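Long-range contacts in U4/U6 snRNA-associated-splicing factor PRP24 (Saccharomyces cerevisiae, PDB 4N0T), which binds U6 snRNA, promotes its annealing with U4 snRNA and serves as a recycling factor of the spliceosome: residues 113-118 and 129-134; 180-185 and 224-229. All blocks are in the same frame, centred on the assembly; numbering follows the deposited sequence.

How the contacts relate
From the N terminus the chain first builds the RNA recognition motif whose strand 49-55 later borders contact 1. In the second such domain, contact 1 joins strand 112-116 to strand 128-133 and closes a short hairpin loop of ten residues, binding the outermost strand to its neighbour. The chain finishes that domain before contact 2 opens in the third, so the two loops follow in series and neither encloses nor crosses the other. Contact 2 pairs strand 179-185 with strand 222-228 and closes a longer loop that holds helix 192-199 and strand 205-209. The contacts' centres lie about 40 Å apart, and each sheet meets different nucleotides of chain B.

Contact 1: 113-118 and 129-134; sequences LSIRLP and AYIDVT. With nucleotides of chain B.
In the second RNA recognition motif's sheet, the antiparallel hairpin of strands 112-116 and 128-133 presents Arg116 and Tyr130 to RNA. These two form a hydrogen-bonded pair: Arg116 N meets Tyr130 O at 2.8 Å and Tyr130 N bonds back to Arg116 O. A classic beta bulge, with Leu113 and Ser114 both facing Asp132, interrupts the regular pairing, though Leu113 N still bonds to Asp132 O.

The Arg116 chain bends at chi3 (-67°) and swings its guanidinium along the face shared with Tyr130 and Asp132. Its NE gives a nearly straight bond to N7 of G21 of chain B (2.9 Å) and NH2 reaches O6, reading guanine's Hoogsteen edge. NH1 donates to Ser114 OG (2.9 Å) and forms a salt bridge with Asp132 OD2 (2.8 Å), met from above the carboxylate plane. With NE, NH1 and NH2 all engaged, the guanidinium probably has little freedom to turn. Arg52 and Thr86 also hold the Asp132 carboxylate, whose charge probably eases the closeness of Arg116 to Arg52.

Tyr130 lays its ring flat under G21 of chain B, with C6 3.5 Å above the ring plane, and its OH donates to N3 of A20 of chain B (2.8 Å). On the reverse face Ile115 CG1 and Ile131 CG2, 4.1 Å apart, pack on helix 98-107. Strand 86-90 continues the sheet beyond 128-133, while Leu113 and Thr134 rest against Phe50 of strand 49-55.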
loop_
_atom_site.group_PDB
_atom_site.type_symbol
_atom_site.label_atom_id
_atom_site.label_comp_id
_atom_site.label_asym_id
_atom_site.label_seq_id
_atom_site.Cartn_x
_atom_site.Cartn_y
_atom_site.Cartn_z
ATOM N N LEU A 113 -8.286 13.855 -12.394
ATOM C CA LEU A 113 -7.495 13.526 -13.573
ATOM C C LEU A 113 -6.699 12.225 -13.438
ATOM O O LEU A 113 -6.520 11.498 -14.421
ATOM C CB LEU A 113 -6.544 14.677 -13.899
ATOM C CG LEU A 113 -7.171 15.886 -14.584
ATOM C CD1 LEU A 113 -6.284 17.096 -14.409
ATOM C CD2 LEU A 113 -7.354 15.573 -16.051
ATOM N N SER A 114 -6.213 11.934 -12.233
ATOM C CA SER A 114 -5.326 10.792 -12.062
ATOM C C SER A 114 -5.385 10.348 -10.611
ATOM O O SER A 114 -5.385 11.184 -9.712
ATOM C CB SER A 114 -3.884 11.185 -12.426
ATOM O OG SER A 114 -2.964 10.131 -12.136
ATOM N N ILE A 115 -5.496 9.042 -10.404
ATOM C CA ILE A 115 -5.475 8.483 -9.062
ATOM C C ILE A 115 -4.415 7.393 -9.071
ATOM O O ILE A 115 -4.477 6.460 -9.871
ATOM C CB ILE A 115 -6.861 7.909 -8.683
ATOM C CG1 ILE A 115 -7.900 9.026 -8.685
ATOM C CG2 ILE A 115 -6.840 7.297 -7.274
ATOM C CD1 ILE A 115 -9.341 8.509 -8.700
ATOM N N ARG A 116 -3.427 7.519 -8.191
ATOM C CA ARG A 116 -2.253 6.649 -8.244
ATOM C C ARG A 116 -2.044 5.944 -6.924
ATOM O O ARG A 116 -1.901 6.582 -5.894
ATOM C CB ARG A 116 -1.015 7.497 -8.587
ATOM C CG ARG A 116 -1.183 8.238 -9.938
ATOM C CD ARG A 116 0.059 9.037 -10.326
ATOM N NE ARG A 116 0.362 10.178 -9.475
ATOM C CZ ARG A 116 -0.167 11.394 -9.591
ATOM N NH1 ARG A 116 -1.091 11.661 -10.526
ATOM N NH2 ARG A 116 0.236 12.350 -8.764
ATOM N N LEU A 117 -2.003 4.614 -6.985
ATOM C CA LEU A 117 -1.888 3.773 -5.797
ATOM C C LEU A 117 -0.533 3.067 -5.806
ATOM O O LEU A 117 0.064 2.863 -6.875
ATOM C CB LEU A 117 -3.026 2.742 -5.803
ATOM C CG LEU A 117 -4.463 3.143 -5.421
ATOM C CD1 LEU A 117 -4.635 3.219 -3.930
ATOM C CD2 LEU A 117 -4.964 4.433 -6.042
ATOM N N PRO A 118 -0.041 2.679 -4.616
ATOM C CA PRO A 118 1.325 2.150 -4.491
ATOM C C PRO A 118 1.418 0.635 -4.664
ATOM O O PRO A 118 0.444 -0.104 -4.454
ATOM C CB PRO A 118 1.698 2.517 -3.057
ATOM C CG PRO A 118 0.381 2.412 -2.321
ATOM C CD PRO A 118 -0.635 2.985 -3.306
ATOM N N ALA A 129 -2.970 7.068 -1.493
ATOM C CA ALA A 129 -3.148 7.423 -2.903
ATOM C C ALA A 129 -2.799 8.864 -3.157
ATOM O O ALA A 129 -2.977 9.718 -2.284
ATOM C CB ALA A 129 -4.603 7.149 -3.368
ATOM N N TYR A 130 -2.310 9.131 -4.367
ATOM C CA TYR A 130 -2.164 10.493 -4.850
ATOM C C TYR A 130 -3.260 10.767 -5.864
ATOM O O TYR A 130 -3.586 9.907 -6.702
ATOM C CB TYR A 130 -0.790 10.700 -5.504
ATOM C CG TYR A 130 0.326 10.746 -4.504
ATOM C CD1 TYR A 130 0.705 11.939 -3.906
ATOM C CD2 TYR A 130 0.988 9.585 -4.140
ATOM C CE1 TYR A 130 1.730 11.979 -2.983
ATOM C CE2 TYR A 130 2.005 9.607 -3.217
ATOM C CZ TYR A 130 2.373 10.798 -2.645
ATOM O OH TYR A 130 3.386 10.790 -1.717
ATOM N N ILE A 131 -3.846 11.960 -5.783
ATOM C CA ILE A 131 -4.926 12.316 -6.691
ATOM C C ILE A 131 -4.658 13.698 -7.248
ATOM O O ILE A 131 -4.444 14.643 -6.476
ATOM C CB ILE A 131 -6.278 12.379 -5.949
ATOM C CG1 ILE A 131 -6.572 11.057 -5.244
ATOM C CG2 ILE A 131 -7.405 12.697 -6.942
ATOM C CD1 ILE A 131 -7.358 11.242 -3.953
ATOM N N ASP A 132 -4.687 13.822 -8.578
ATOM C CA ASP A 132 -4.573 15.126 -9.213
ATOM C C ASP A 132 -5.961 15.618 -9.613
ATOM O O ASP A 132 -6.729 14.879 -10.231
ATOM C CB ASP A 132 -3.700 15.054 -10.467
ATOM C CG ASP A 132 -2.236 14.803 -10.153
ATOM O OD1 ASP A 132 -1.813 15.080 -9.011
ATOM O OD2 ASP A 132 -1.519 14.338 -11.064
ATOM N N VAL A 133 -6.268 16.848 -9.218
ATOM C CA VAL A 133 -7.512 17.496 -9.637
ATOM C C VAL A 133 -7.186 18.662 -10.564
ATOM O O VAL A 133 -6.032 18.816 -10.973
ATOM C CB VAL A 133 -8.365 17.919 -8.426
ATOM C CG1 VAL A 133 -8.758 16.690 -7.653
ATOM C CG2 VAL A 133 -7.610 18.903 -7.522
ATOM N N THR A 134 -8.186 19.466 -10.933
ATOM C CA THR A 134 -7.965 20.462 -11.977
ATOM C C THR A 134 -7.698 21.887 -11.492
ATOM O O THR A 134 -7.360 22.761 -12.299
ATOM C CB THR A 134 -9.139 20.505 -12.965
ATOM O OG1 THR A 134 -10.323 20.917 -12.272
ATOM C CG2 THR A 134 -9.365 19.142 -13.580
ATOM P P G B 21 6.841 6.972 -0.714
ATOM O OP1 G B 21 7.370 6.032 0.319
ATOM O OP2 G B 21 7.867 7.731 -1.500
ATOM O "O5'" G B 21 5.888 6.168 -1.695
ATOM C "C5'" G B 21 5.080 6.864 -2.636
ATOM C "C4'" G B 21 4.476 5.922 -3.648
ATOM O "O4'" G B 21 3.495 6.653 -4.425
ATOM C "C3'" G B 21 5.448 5.357 -4.671
ATOM O "O3'" G B 21 4.820 4.199 -5.209
ATOM C "C2'" G B 21 5.419 6.440 -5.742
ATOM O "O2'" G B 21 5.923 6.026 -6.988
ATOM C "C1'" G B 21 3.919 6.710 -5.780
ATOM N N9 G B 21 3.511 8.008 -6.295
ATOM C C8 G B 21 2.562 8.149 -7.272
ATOM N N7 G B 21 2.320 9.394 -7.535
ATOM C C5 G B 21 3.125 10.109 -6.686
ATOM C C6 G B 21 3.246 11.509 -6.527
ATOM O O6 G B 21 2.656 12.409 -7.165
ATOM N N1 G B 21 4.178 11.826 -5.553
ATOM C C2 G B 21 4.866 10.905 -4.790
ATOM N N2 G B 21 5.714 11.399 -3.876
ATOM N N3 G B 21 4.761 9.596 -4.932
ATOM C C4 G B 21 3.870 9.265 -5.881
ATOM P P A B 20 3.959 6.852 5.300
ATOM O OP1 A B 20 4.037 5.368 5.368
ATOM O OP2 A B 20 4.785 7.650 6.245
ATOM O "O5'" A B 20 4.316 7.337 3.830
ATOM C "C5'" A B 20 3.790 6.684 2.670
ATOM C "C4'" A B 20 4.073 7.484 1.429
ATOM O "O4'" A B 20 3.182 8.635 1.420
ATOM C "C3'" A B 20 5.496 8.036 1.311
ATOM O "O3'" A B 20 5.878 8.083 -0.060
ATOM C "C2'" A B 20 5.342 9.464 1.826
ATOM O "O2'" A B 20 6.315 10.367 1.341
ATOM C "C1'" A B 20 3.940 9.824 1.326
ATOM N N9 A B 20 3.290 10.859 2.129
ATOM C C8 A B 20 3.016 10.827 3.473
ATOM N N7 A B 20 2.469 11.939 3.913
ATOM C C5 A B 20 2.362 12.739 2.782
ATOM C C6 A B 20 1.867 14.042 2.579
ATOM N N6 A B 20 1.357 14.784 3.563
ATOM N N1 A B 20 1.922 14.539 1.322
ATOM C C2 A B 20 2.457 13.798 0.344
ATOM N N3 A B 20 2.964 12.563 0.426
ATOM C C4 A B 20 2.874 12.090 1.675
#

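Contact 2: 180-185 and 224-229; sequences IMIRNL and AFMVFE. With nucleotides of chain B.
Met181 and Phe225 run alongside each other as a non-hydrogen-bonded pair on the RNA-facing side of the third RNA recognition motif's sheet. With CG anti to the backbone N (chi1 -174°), the extended methionine runs along one face of the phenyl ring: CG sits 4.0 Å from the Phe225 ring centroid in a CH-pi contact, and CE reaches Phe225 CZ at 3.6 Å. Its SD touches the ring obliquely, a Met-aromatic contact, and also packs on C5 of A13 of chain B at 3.5 Å. The opposite face of Phe225 carries C14 of chain B, whose C2 lies 3.3 Å above the ring plane, displaced from the ring centre. Cutting Phe225 back to an alanine would probably leave the C14 base without its stacking partner and Met181 free to shift. The Arg183 guanidinium lies flat over A62 of chain B.

The backbone sets Met181 and Phe225 between two hydrogen-bonded pairs. Ile182 N bonds almost straight (177°) to Ala224 O at 2.8 Å, and Ile180 exchanges bonds with Met226. Beneath, Ile180 CG1 meets Met226 CB at 3.7 Å, and its CD1 abuts the edge of the Phe228 ring. Ala224, small enough to admit Leu185 CD1, packs with these side chains toward helix 192-199.

Met181 and Phe225 thus meet bases through apolar packing and stacking that by itself discriminates little, while Arg183's flat cation probably adds an electrostatic term on A62.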
loop_
_atom_site.group_PDB
_atom_site.type_symbol
_atom_site.label_atom_id
_atom_site.label_comp_id
_atom_site.label_asym_id
_atom_site.label_seq_id
_atom_site.Cartn_x
_atom_site.Cartn_y
_atom_site.Cartn_z
ATOM N N ILE A 180 14.054 -2.294 20.920
ATOM C CA ILE A 180 14.676 -3.597 21.098
ATOM C C ILE A 180 13.619 -4.622 21.494
ATOM O O ILE A 180 12.554 -4.273 22.053
ATOM C CB ILE A 180 15.814 -3.585 22.153
ATOM C CG1 ILE A 180 15.297 -3.096 23.506
ATOM C CG2 ILE A 180 16.974 -2.707 21.662
ATOM C CD1 ILE A 180 16.277 -3.387 24.677
ATOM N N MET A 181 13.897 -5.881 21.170
ATOM C CA MET A 181 13.100 -6.990 21.664
ATOM C C MET A 181 13.970 -7.801 22.612
ATOM O O MET A 181 15.115 -8.149 22.293
ATOM C CB MET A 181 12.629 -7.885 20.517
ATOM C CG MET A 181 11.671 -8.992 20.971
ATOM S SD MET A 181 11.146 -10.042 19.583
ATOM C CE MET A 181 9.829 -10.938 20.363
ATOM N N ILE A 182 13.413 -8.085 23.778
ATOM C CA ILE A 182 14.091 -8.897 24.786
ATOM C C ILE A 182 13.365 -10.238 24.804
ATOM O O ILE A 182 12.138 -10.282 24.967
ATOM C CB ILE A 182 13.989 -8.217 26.157
ATOM C CG1 ILE A 182 14.571 -6.797 26.076
ATOM C CG2 ILE A 182 14.700 -9.046 27.232
ATOM C CD1 ILE A 182 14.066 -5.850 27.158
ATOM N N ARG A 183 14.104 -11.329 24.622
ATOM C CA ARG A 183 13.495 -12.655 24.545
ATOM C C ARG A 183 14.056 -13.559 25.628
ATOM O O ARG A 183 15.150 -13.329 26.129
ATOM C CB ARG A 183 13.725 -13.288 23.158
ATOM C CG ARG A 183 12.914 -12.589 22.067
ATOM C CD ARG A 183 13.206 -13.131 20.662
ATOM N NE ARG A 183 14.516 -12.717 20.156
ATOM C CZ ARG A 183 14.866 -12.812 18.872
ATOM N NH1 ARG A 183 14.010 -13.326 17.994
ATOM N NH2 ARG A 183 16.071 -12.416 18.470
ATOM N N ASN A 184 13.264 -14.574 25.956
ATOM C CA ASN A 184 13.620 -15.614 26.914
ATOM C C ASN A 184 13.707 -15.123 28.337
ATOM O O ASN A 184 14.450 -15.674 29.143
ATOM C CB ASN A 184 14.906 -16.330 26.498
ATOM C CG ASN A 184 14.721 -17.160 25.252
ATOM O OD1 ASN A 184 13.579 -17.502 24.873
ATOM N ND2 ASN A 184 15.836 -17.479 24.584
ATOM N N LEU A 185 12.931 -14.096 28.661
ATOM C CA LEU A 185 12.769 -13.728 30.062
ATOM C C LEU A 185 11.972 -14.826 30.758
ATOM O O LEU A 185 11.152 -15.491 30.130
ATOM C CB LEU A 185 11.995 -12.415 30.151
ATOM C CG LEU A 185 12.722 -11.149 29.688
ATOM C CD1 LEU A 185 11.693 -10.036 29.394
ATOM C CD2 LEU A 185 13.713 -10.680 30.750
ATOM N N ALA A 224 9.512 -9.032 25.705
ATOM C CA ALA A 224 9.120 -7.657 25.963
ATOM C C ALA A 224 9.813 -6.780 24.946
ATOM O O ALA A 224 10.846 -7.163 24.383
ATOM C CB ALA A 224 9.520 -7.245 27.374
ATOM N N PHE A 225 9.243 -5.604 24.702
ATOM C CA PHE A 225 9.836 -4.671 23.765
ATOM C C PHE A 225 10.092 -3.370 24.486
ATOM O O PHE A 225 9.326 -2.979 25.365
ATOM C CB PHE A 225 8.882 -4.403 22.610
ATOM C CG PHE A 225 8.636 -5.590 21.719
ATOM C CD1 PHE A 225 7.710 -6.564 22.068
ATOM C CD2 PHE A 225 9.321 -5.718 20.518
ATOM C CE1 PHE A 225 7.473 -7.649 21.234
ATOM C CE2 PHE A 225 9.089 -6.809 19.679
ATOM C CZ PHE A 225 8.155 -7.767 20.039
ATOM N N MET A 226 11.167 -2.698 24.113
ATOM C CA MET A 226 11.567 -1.479 24.786
ATOM C C MET A 226 11.992 -0.465 23.736
ATOM O O MET A 226 12.823 -0.758 22.867
ATOM C CB MET A 226 12.709 -1.775 25.762
ATOM C CG MET A 226 13.274 -0.522 26.442
ATOM S SD MET A 226 14.524 -0.996 27.665
ATOM C CE MET A 226 13.590 -2.091 28.736
ATOM N N VAL A 227 11.378 0.711 23.787
ATOM C CA VAL A 227 11.709 1.785 22.874
ATOM C C VAL A 227 12.545 2.857 23.564
ATOM O O VAL A 227 12.140 3.389 24.605
ATOM C CB VAL A 227 10.439 2.444 22.350
ATOM C CG1 VAL A 227 10.797 3.643 21.493
ATOM C CG2 VAL A 227 9.638 1.430 21.551
ATOM N N PHE A 228 13.693 3.173 22.973
ATOM C CA PHE A 228 14.567 4.227 23.504
ATOM C C PHE A 228 14.337 5.516 22.738
ATOM O O PHE A 228 13.961 5.482 21.557
ATOM C CB PHE A 228 16.024 3.834 23.354
ATOM C CG PHE A 228 16.446 2.742 24.278
ATOM C CD1 PHE A 228 16.322 1.414 23.894
ATOM C CD2 PHE A 228 16.983 3.046 25.525
ATOM C CE1 PHE A 228 16.715 0.385 24.754
ATOM C CE2 PHE A 228 17.379 2.022 26.398
ATOM C CZ PHE A 228 17.245 0.696 26.008
ATOM N N GLU A 229 14.575 6.651 23.399
ATOM C CA GLU A 229 14.390 7.948 22.744
ATOM C C GLU A 229 15.322 8.128 21.563
ATOM O O GLU A 229 14.967 8.803 20.595
ATOM C CB GLU A 229 14.599 9.100 23.728
ATOM C CG GLU A 229 13.373 9.451 24.550
ATOM C CD GLU A 229 13.622 10.637 25.461
ATOM O OE1 GLU A 229 14.643 11.335 25.260
ATOM O OE2 GLU A 229 12.803 10.861 26.379
ATOM P P C B 14 2.130 -8.459 17.349
ATOM O OP1 C B 14 1.216 -9.641 17.321
ATOM O OP2 C B 14 2.187 -7.543 16.172
ATOM O "O5'" C B 14 1.782 -7.537 18.597
ATOM C "C5'" C B 14 1.540 -8.091 19.889
ATOM C "C4'" C B 14 2.188 -7.265 20.970
ATOM O "O4'" C B 14 3.627 -7.315 20.799
ATOM C "C3'" C B 14 1.876 -5.771 20.961
ATOM O "O3'" C B 14 0.659 -5.447 21.603
ATOM C "C2'" C B 14 3.078 -5.180 21.674
ATOM O "O2'" C B 14 2.979 -5.414 23.077
ATOM C "C1'" C B 14 4.195 -6.078 21.163
ATOM N N1 C B 14 4.964 -5.531 20.016
ATOM C C2 C B 14 5.815 -4.451 20.258
ATOM O O2 C B 14 5.835 -3.935 21.390
ATOM N N3 C B 14 6.587 -3.983 19.261
ATOM C C4 C B 14 6.550 -4.546 18.051
ATOM N N4 C B 14 7.352 -4.017 17.129
ATOM C C5 C B 14 5.708 -5.666 17.766
ATOM C C6 C B 14 4.950 -6.130 18.780
ATOM P P A B 62 20.533 -13.186 13.901
ATOM O OP1 A B 62 19.127 -13.218 14.388
ATOM O OP2 A B 62 21.134 -11.902 13.451
ATOM O "O5'" A B 62 21.476 -13.759 15.048
ATOM C "C5'" A B 62 21.167 -14.979 15.707
ATOM C "C4'" A B 62 21.172 -14.803 17.203
ATOM O "O4'" A B 62 19.992 -14.062 17.609
ATOM C "C3'" A B 62 21.121 -16.084 18.025
ATOM O "O3'" A B 62 22.406 -16.653 18.202
ATOM C "C2'" A B 62 20.483 -15.621 19.328
ATOM O "O2'" A B 62 21.453 -14.958 20.131
ATOM C "C1'" A B 62 19.483 -14.583 18.817
ATOM N N9 A B 62 18.164 -15.165 18.504
ATOM C C8 A B 62 17.665 -15.380 17.241
ATOM N N7 A B 62 16.459 -15.891 17.224
ATOM C C5 A B 62 16.136 -16.020 18.570
ATOM C C6 A B 62 14.984 -16.502 19.217
ATOM N N6 A B 62 13.903 -16.964 18.577
ATOM N N1 A B 62 14.983 -16.487 20.572
ATOM C C2 A B 62 16.059 -16.024 21.204
ATOM N N3 A B 62 17.200 -15.544 20.708
ATOM C C4 A B 62 17.170 -15.565 19.366
ATOM P P A B 13 2.095 -12.633 20.490
ATOM O OP1 A B 13 0.772 -11.943 20.603
ATOM O OP2 A B 13 2.472 -13.445 19.306
ATOM O "O5'" A B 13 3.186 -11.502 20.721
ATOM C "C5'" A B 13 4.452 -11.577 20.088
ATOM C "C4'" A B 13 4.680 -10.347 19.252
ATOM O "O4'" A B 13 6.091 -10.241 18.924
ATOM C "C3'" A B 13 3.934 -10.314 17.917
ATOM O "O3'" A B 13 3.632 -8.949 17.617
ATOM C "C2'" A B 13 5.005 -10.792 16.945
ATOM O "O2'" A B 13 4.782 -10.432 15.600
ATOM C "C1'" A B 13 6.221 -10.089 17.524
ATOM N N9 A B 13 7.532 -10.596 17.133
ATOM C C8 A B 13 8.049 -11.863 17.202
ATOM N N7 A B 13 9.299 -11.925 16.819
ATOM C C5 A B 13 9.626 -10.615 16.496
ATOM C C6 A B 13 10.802 -10.020 16.025
ATOM N N6 A B 13 11.929 -10.701 15.788
ATOM N N1 A B 13 10.787 -8.685 15.821
ATOM C C2 A B 13 9.670 -8.003 16.062
ATOM N N3 A B 13 8.498 -8.452 16.500
ATOM C C4 A B 13 8.547 -9.782 16.697
#